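Local coordinates for protein sorbitol dehydrogenase (Gluconobacter oxydans, PDB 5ITG) that probably interconverts D-sorbitol and L-sorbose with NADP(H) as cofactor, as a member of the mannitol dehydrogenase family, at residues L172-W176 with E212-I217; V381-T386 with P450-W455; Y409-L413 with S425-Y430. All coordinates share one frame; numbering follows the deposited sequence.

Contact 1 (L172-W176 with E212-I217); sequences LRRRW and ELAKWI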
# COMPACT_ATOMS: atom_id res chain seq x y z
N LEU A 172 3.13 -19.52 18.33
CA LEU A 172 4.05 -20.44 17.66
C LEU A 172 4.74 -21.35 18.67
O LEU A 172 4.95 -22.54 18.41
CB LEU A 172 5.07 -19.65 16.84
CG LEU A 172 4.48 -19.02 15.58
CD1 LEU A 172 5.44 -18.01 14.98
CD2 LEU A 172 4.15 -20.12 14.58
N ARG A 173 5.08 -20.81 19.83
CA ARG A 173 5.74 -21.61 20.87
C ARG A 173 4.81 -22.75 21.29
O ARG A 173 5.20 -23.92 21.31
CB ARG A 173 6.07 -20.75 22.09
CG ARG A 173 6.84 -21.50 23.17
CD ARG A 173 6.96 -20.70 24.46
NE ARG A 173 5.67 -20.54 25.14
CZ ARG A 173 4.93 -21.54 25.61
NH1 ARG A 173 5.34 -22.79 25.47
NH2 ARG A 173 3.78 -21.29 26.21
N ARG A 174 3.57 -22.40 21.61
CA ARG A 174 2.59 -23.38 22.04
C ARG A 174 2.32 -24.45 20.98
O ARG A 174 2.22 -25.64 21.31
CB ARG A 174 1.28 -22.69 22.43
CG ARG A 174 1.45 -21.74 23.61
CD ARG A 174 0.13 -21.23 24.13
NE ARG A 174 0.33 -20.25 25.19
CZ ARG A 174 -0.66 -19.65 25.85
NH1 ARG A 174 -1.92 -19.94 25.57
NH2 ARG A 174 -0.37 -18.77 26.80
N ARG A 175 2.22 -24.03 19.72
CA ARG A 175 1.99 -24.97 18.63
C ARG A 175 3.17 -25.94 18.58
O ARG A 175 2.99 -27.15 18.44
CB ARG A 175 1.84 -24.22 17.29
CG ARG A 175 0.57 -23.34 17.21
CD ARG A 175 0.53 -22.46 15.94
NE ARG A 175 0.26 -23.23 14.72
CZ ARG A 175 -0.91 -23.30 14.10
NH1 ARG A 175 -1.96 -22.63 14.57
NH2 ARG A 175 -1.05 -24.05 13.02
N TRP A 176 4.37 -25.40 18.71
CA TRP A 176 5.58 -26.21 18.68
C TRP A 176 5.61 -27.21 19.84
O TRP A 176 5.77 -28.42 19.62
CB TRP A 176 6.81 -25.30 18.74
CG TRP A 176 8.13 -26.02 18.77
CD1 TRP A 176 8.43 -27.20 18.16
CD2 TRP A 176 9.34 -25.57 19.39
NE1 TRP A 176 9.76 -27.52 18.36
CE2 TRP A 176 10.34 -26.52 19.11
CE3 TRP A 176 9.68 -24.44 20.15
CZ2 TRP A 176 11.65 -26.39 19.56
CZ3 TRP A 176 10.98 -24.31 20.60
CH2 TRP A 176 11.95 -25.28 20.30
N GLU A 212 16.26 -20.84 21.09
CA GLU A 212 15.79 -22.09 20.52
C GLU A 212 14.44 -21.90 19.83
O GLU A 212 14.16 -22.51 18.80
CB GLU A 212 15.65 -23.15 21.61
CG GLU A 212 16.96 -23.57 22.24
CD GLU A 212 16.76 -24.54 23.38
OE1 GLU A 212 16.02 -25.53 23.19
OE2 GLU A 212 17.35 -24.32 24.46
N LEU A 213 13.60 -21.05 20.41
CA LEU A 213 12.28 -20.77 19.84
C LEU A 213 12.40 -20.03 18.51
O LEU A 213 11.68 -20.33 17.56
CB LEU A 213 11.45 -19.93 20.81
CG LEU A 213 10.10 -19.45 20.26
CD1 LEU A 213 9.26 -20.64 19.82
CD2 LEU A 213 9.38 -18.65 21.34
N ALA A 214 13.32 -19.07 18.45
CA ALA A 214 13.52 -18.30 17.23
C ALA A 214 14.05 -19.22 16.14
O ALA A 214 13.67 -19.10 14.97
CB ALA A 214 14.51 -17.17 17.48
N LYS A 215 14.93 -20.13 16.53
CA LYS A 215 15.50 -21.09 15.59
C LYS A 215 14.39 -21.90 14.95
O LYS A 215 14.35 -22.06 13.73
CB LYS A 215 16.49 -22.02 16.30
CG LYS A 215 17.06 -23.11 15.41
CD LYS A 215 17.94 -24.08 16.19
CE LYS A 215 18.47 -25.18 15.28
NZ LYS A 215 19.26 -24.64 14.13
N TRP A 216 13.48 -22.40 15.78
CA TRP A 216 12.35 -23.20 15.30
C TRP A 216 11.46 -22.41 14.35
O TRP A 216 11.06 -22.92 13.30
CB TRP A 216 11.49 -23.70 16.47
CG TRP A 216 10.40 -24.64 16.02
CD1 TRP A 216 10.56 -25.95 15.66
CD2 TRP A 216 9.02 -24.32 15.80
NE1 TRP A 216 9.36 -26.46 15.23
CE2 TRP A 216 8.40 -25.49 15.30
CE3 TRP A 216 8.25 -23.16 15.97
CZ2 TRP A 216 7.04 -25.53 14.98
CZ3 TRP A 216 6.90 -23.21 15.65
CH2 TRP A 216 6.31 -24.39 15.16
N ILE A 217 11.13 -21.18 14.72
CA ILE A 217 10.27 -20.36 13.87
C ILE A 217 10.95 -20.06 12.54
O ILE A 217 10.34 -20.16 11.48
CB ILE A 217 9.88 -19.04 14.57
CG1 ILE A 217 9.08 -19.35 15.84
CG2 ILE A 217 9.05 -18.18 13.63
CD1 ILE A 217 8.66 -18.11 16.64

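Contact 2 (V381-T386 with P450-W455); sequences VQVFWT and PAFDGW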
# COMPACT_ATOMS: atom_id res chain seq x y z
N VAL A 381 11.54 11.22 -5.49
CA VAL A 381 12.42 11.29 -6.64
C VAL A 381 13.54 10.26 -6.46
O VAL A 381 13.87 9.52 -7.38
CB VAL A 381 13.02 12.70 -6.79
CG1 VAL A 381 14.16 12.68 -7.79
CG2 VAL A 381 11.93 13.67 -7.25
N GLN A 382 14.12 10.22 -5.26
CA GLN A 382 15.19 9.27 -4.99
C GLN A 382 14.74 7.83 -5.22
O GLN A 382 15.41 7.06 -5.90
CB GLN A 382 15.68 9.41 -3.54
CG GLN A 382 16.26 10.77 -3.20
CD GLN A 382 16.67 10.87 -1.74
OE1 GLN A 382 15.99 10.32 -0.86
NE2 GLN A 382 17.76 11.58 -1.46
N VAL A 383 13.60 7.46 -4.66
CA VAL A 383 13.13 6.09 -4.83
C VAL A 383 12.50 5.77 -6.19
O VAL A 383 12.83 4.74 -6.79
CB VAL A 383 12.13 5.71 -3.71
CG1 VAL A 383 11.66 4.26 -3.89
CG2 VAL A 383 12.81 5.88 -2.34
N PHE A 384 11.63 6.63 -6.69
CA PHE A 384 10.94 6.35 -7.96
C PHE A 384 11.68 6.63 -9.26
O PHE A 384 11.43 5.96 -10.27
CB PHE A 384 9.61 7.12 -8.05
CG PHE A 384 8.80 7.12 -6.77
CD1 PHE A 384 8.88 6.08 -5.86
CD2 PHE A 384 7.90 8.15 -6.53
CE1 PHE A 384 8.08 6.07 -4.73
CE2 PHE A 384 7.09 8.14 -5.40
CZ PHE A 384 7.18 7.10 -4.50
N TRP A 385 12.57 7.62 -9.27
CA TRP A 385 13.25 8.00 -10.51
C TRP A 385 14.71 7.59 -10.72
O TRP A 385 15.17 7.53 -11.87
CB TRP A 385 13.18 9.53 -10.68
CG TRP A 385 11.83 10.11 -11.05
CD1 TRP A 385 10.65 9.44 -11.21
CD2 TRP A 385 11.56 11.49 -11.33
NE1 TRP A 385 9.65 10.32 -11.57
CE2 TRP A 385 10.18 11.59 -11.65
CE3 TRP A 385 12.34 12.65 -11.34
CZ2 TRP A 385 9.57 12.80 -11.98
CZ3 TRP A 385 11.74 13.86 -11.67
CH2 TRP A 385 10.37 13.93 -11.98
N THR A 386 15.45 7.32 -9.65
CA THR A 386 16.87 7.00 -9.78
C THR A 386 17.27 5.93 -10.80
O THR A 386 18.15 6.17 -11.63
CB THR A 386 17.47 6.64 -8.40
OG1 THR A 386 17.39 7.78 -7.54
CG2 THR A 386 18.94 6.23 -8.54
N PRO A 450 19.43 17.11 -2.39
CA PRO A 450 19.61 15.68 -2.14
C PRO A 450 18.77 14.77 -3.04
O PRO A 450 19.07 13.59 -3.20
CB PRO A 450 19.23 15.53 -0.67
CG PRO A 450 19.51 16.88 -0.09
CD PRO A 450 18.99 17.80 -1.17
N ALA A 451 17.70 15.32 -3.61
CA ALA A 451 16.80 14.55 -4.46
C ALA A 451 17.49 13.82 -5.60
O ALA A 451 17.05 12.74 -6.01
CB ALA A 451 15.71 15.48 -5.03
N PHE A 452 18.58 14.39 -6.10
CA PHE A 452 19.30 13.83 -7.24
C PHE A 452 20.60 13.09 -6.91
O PHE A 452 21.37 12.75 -7.81
CB PHE A 452 19.58 14.97 -8.23
CG PHE A 452 18.43 15.93 -8.37
CD1 PHE A 452 17.14 15.47 -8.65
CD2 PHE A 452 18.61 17.30 -8.16
CE1 PHE A 452 16.06 16.35 -8.73
CE2 PHE A 452 17.53 18.19 -8.24
CZ PHE A 452 16.25 17.72 -8.52
N ASP A 453 20.82 12.81 -5.62
CA ASP A 453 22.03 12.11 -5.19
C ASP A 453 22.17 10.67 -5.70
O ASP A 453 23.29 10.16 -5.81
CB ASP A 453 22.12 12.08 -3.66
CG ASP A 453 22.49 13.44 -3.07
OD1 ASP A 453 22.82 14.35 -3.84
OD2 ASP A 453 22.46 13.57 -1.82
N GLY A 454 21.05 10.02 -6.00
CA GLY A 454 21.08 8.65 -6.47
C GLY A 454 21.86 8.39 -7.75
O GLY A 454 22.26 7.25 -8.00
N TRP A 455 22.06 9.42 -8.56
CA TRP A 455 22.80 9.25 -9.80
C TRP A 455 23.97 10.21 -9.94
O TRP A 455 24.63 10.27 -10.98
CB TRP A 455 21.86 9.41 -11.00
CG TRP A 455 21.11 10.72 -11.07
CD1 TRP A 455 21.58 11.91 -11.54
CD2 TRP A 455 19.75 10.94 -10.69
NE1 TRP A 455 20.58 12.87 -11.49
CE2 TRP A 455 19.45 12.29 -10.97
CE3 TRP A 455 18.75 10.12 -10.14
CZ2 TRP A 455 18.19 12.85 -10.72
CZ3 TRP A 455 17.49 10.68 -9.88
CH2 TRP A 455 17.23 12.03 -10.18
O HOH W 1 18.31 10.15 -6.41

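Contact 3 (Y409-L413 with S425-Y430); sequences YLEML and SSEPTY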
# COMPACT_ATOMS: atom_id res chain seq x y z
N TYR A 409 10.19 19.58 -11.22
CA TYR A 409 10.27 19.42 -9.78
C TYR A 409 10.93 20.67 -9.18
O TYR A 409 10.42 21.26 -8.22
CB TYR A 409 11.09 18.17 -9.43
CG TYR A 409 11.40 18.04 -7.95
CD1 TYR A 409 10.38 17.83 -7.02
CD2 TYR A 409 12.70 18.15 -7.48
CE1 TYR A 409 10.66 17.74 -5.65
CE2 TYR A 409 13.00 18.06 -6.12
CZ TYR A 409 11.97 17.86 -5.21
OH TYR A 409 12.26 17.78 -3.86
N LEU A 410 12.07 21.06 -9.74
CA LEU A 410 12.80 22.23 -9.24
C LEU A 410 12.00 23.53 -9.34
O LEU A 410 12.05 24.36 -8.44
CB LEU A 410 14.14 22.37 -9.98
CG LEU A 410 15.11 21.23 -9.63
CD1 LEU A 410 16.42 21.41 -10.38
CD2 LEU A 410 15.33 21.23 -8.12
N GLU A 411 11.27 23.70 -10.44
CA GLU A 411 10.46 24.90 -10.59
C GLU A 411 9.24 24.85 -9.66
O GLU A 411 8.83 25.87 -9.11
CB GLU A 411 10.04 25.07 -12.05
CG GLU A 411 11.19 25.51 -12.95
CD GLU A 411 11.77 26.86 -12.53
OE1 GLU A 411 11.00 27.84 -12.50
OE2 GLU A 411 12.98 26.94 -12.24
N MSE A 412 8.69 23.65 -9.46
CA MSE A 412 7.53 23.49 -8.59
C MSE A 412 7.90 23.91 -7.17
O MSE A 412 7.10 24.51 -6.44
CB MSE A 412 7.07 22.02 -8.60
CG MSE A 412 5.88 21.70 -7.69
SE MSE A 412 6.34 21.40 -5.82
CE MSE A 412 7.46 19.81 -6.02
N LEU A 413 9.13 23.61 -6.78
CA LEU A 413 9.62 23.95 -5.44
C LEU A 413 9.55 25.45 -5.11
O LEU A 413 9.45 25.82 -3.94
CB LEU A 413 11.06 23.45 -5.29
CG LEU A 413 11.38 22.21 -4.45
CD1 LEU A 413 10.27 21.19 -4.53
CD2 LEU A 413 12.71 21.63 -4.92
N SER A 425 4.99 23.44 -0.75
CA SER A 425 5.04 21.98 -0.73
C SER A 425 5.80 21.52 0.50
O SER A 425 6.58 22.26 1.08
CB SER A 425 5.72 21.44 -1.99
OG SER A 425 7.08 21.82 -2.05
N SER A 426 5.55 20.28 0.90
CA SER A 426 6.20 19.70 2.07
C SER A 426 7.41 18.84 1.69
O SER A 426 7.33 17.98 0.81
CB SER A 426 5.19 18.87 2.85
OG SER A 426 5.82 18.07 3.83
N GLU A 427 8.53 19.09 2.36
CA GLU A 427 9.76 18.34 2.15
C GLU A 427 10.39 18.18 3.53
O GLU A 427 11.27 18.96 3.92
CB GLU A 427 10.71 19.09 1.21
CG GLU A 427 10.22 19.17 -0.23
CD GLU A 427 10.47 17.89 -1.02
OE1 GLU A 427 10.82 16.86 -0.41
OE2 GLU A 427 10.31 17.92 -2.26
N PRO A 428 9.95 17.18 4.29
CA PRO A 428 10.44 16.90 5.64
C PRO A 428 11.96 16.82 5.78
O PRO A 428 12.52 17.29 6.77
CB PRO A 428 9.76 15.58 5.99
CG PRO A 428 8.46 15.68 5.27
CD PRO A 428 8.89 16.22 3.92
N THR A 429 12.63 16.23 4.79
CA THR A 429 14.08 16.07 4.85
C THR A 429 14.87 17.34 4.53
O THR A 429 16.09 17.37 4.70
CB THR A 429 14.56 14.96 3.89
OG1 THR A 429 14.30 15.36 2.54
CG2 THR A 429 13.84 13.66 4.18
N TYR A 430 14.18 18.37 4.07
CA TYR A 430 14.84 19.63 3.73
C TYR A 430 14.93 20.56 4.94
O TYR A 430 13.99 20.64 5.74
CB TYR A 430 14.10 20.35 2.60
CG TYR A 430 14.32 19.78 1.22
CD1 TYR A 430 15.04 18.60 1.02
CD2 TYR A 430 13.79 20.42 0.09
CE1 TYR A 430 15.23 18.07 -0.26
CE2 TYR A 430 13.97 19.90 -1.18
CZ TYR A 430 14.68 18.72 -1.35
OH TYR A 430 14.84 18.20 -2.62

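Contact 1 (L172-W176 with E212-I217)
L172-W176 and E212-I217 are helical turns that cross at 82° with their axes 10.5 Å apart, a gap bridged by the stacked indoles of W176 and W216. The two five-membered rings lie face to face, centroids 3.4 Å apart and planes only 13° from parallel. Both indoles hold CG anti to their own backbone N (chi1 178° in W176), and each reaches across toward the opposing helix. The two side chains run antiparallel alongside one another, each CB over the other's six-membered ring: W176 CB is 3.5 Å from the W216 centroid, W216 CB 3.9 Å from that of W176, both CH-pi contacts. The two NE1 atoms come within 3.3 Å of each other, but both are donors and do not bond. Beside the stack, L213 CD1 fits between R173 CA and W176 CE3, 3.8 Å from the latter, while L172 CD1 meets I217 CD1 at 3.6 Å. The guanidinium of R173 leads away to salt bridges with D177 and E170. Within the Rossmann domain, helix 194-209 packs on I217 through L203 and A206, and L172 rests on F183, just before strand 184-187.

Contact 2 (V381-T386 with P450-W455)
V381, Q382 and T386 of helix 377-394, in the C-terminal domain, receive P450-W455, part of the loop between helices 432-439 and 461-477. Q382 NE2 donates to P450 O (3.0 Å, N-H...O 154°), with P450 O close to the amide plane of Q382 but the donor itself 62° out of the carbonyl plane. D453 N reaches the same oxygen from the opposite face, closing the turn that presents it. T386 OG1 donates along a lone pair of Q382 O, 2.7 Å away and one turn earlier, and accepts from a water. The oxygen of that water accepts from G454 N at 2.8 Å, and the water also donates to A451 O, tying helix and loop together where G454 passes close to T386. V381 CG1 sits 3.4 Å from A451 O and 3.9 Å from W455 CH2. With CG between its backbone N and carbonyl carbon (chi1 57°), W455 presents its ring edge to T386 CA, and F452 O lies over one indole face, toward its rim. R390 NH1 of the same helix also bonds G454 O. Such helix-and-loop packing belongs to the helical C-terminal domain of mannitol dehydrogenases, related to that of 6-phosphogluconate dehydrogenase.

Contact 3 (Y409-L413 with S425-Y430)
Y409 and Y430 point their phenol ends at each other from opposite directions, and E427 comes in beside Y430, so that the hydroxyl of Y409 meets two partners. Y430 OH donates to Y409 OH at 2.9 Å, and Y409 OH donates to E427 OE2 at 2.5 Å, a short bond. Both partners lie at the edge of the Y409 ring, near its plane. The carboxylate is turned 82° from that ring, and the hydroxyl approaches OE2 from above the carboxylate plane, 53° out of it. E427 CD in turn lies 4.0 Å above one face of the Y430 ring, offset toward its rim, so the Y409 hydroxyl and the Y430 ring meet the carboxylate from the same side. Its chain folds back at chi2 (-80°) to bring the carboxylate there. E427 and Y430 are the ends of a type I beta turn, closed by Y430 N to E427 O at 3.0 Å, and this spacing lets one loop deliver both to a single tyrosine of helix 400-412. The other oxygen, E427 OE1, accepts from C378 N in the first turn of helix 377-394, whose positive end would probably favour an ionised carboxylate. The turn thus ties two consecutive helices of the C-terminal domain. L413 flanks the polar chain: its CD1 comes within 4.0 Å of E427 OE2, and L413 CD2 lies 4.3 Å from Y430 CE2, at the ring edge. At the start of the loop, the selenium of M412, a selenomethionine bent at chi2 and chi3, lies 3.9 Å from S425 OG. F307 of helix 288-312 meets the Y409 ring with planes tilted, and W435 of helix 432-439 packs on S425 and E427.

Overall arrangement
Contact 1 stands apart in the Rossmann domain, about 41 and 47 Å, centre to centre, from contacts 2 and 3 in the C-terminal domain. It is partly buried, joins two helices, and relies on stacked rings. Contacts 2 and 3 both set a loop against a helix and use hydrogen bonds: contact 2, partly buried, through an amide and a water, contact 3, fully buried, through a hydroxyl-carboxylate chain. These two touch directly, F452 CZ lying 3.6 Å from L410 CD2, while A451 and P450 pack on Y430. Their helices, 377-394 and 400-412, are successive, and contact 3 falls between the two segments of contact 2 in sequence.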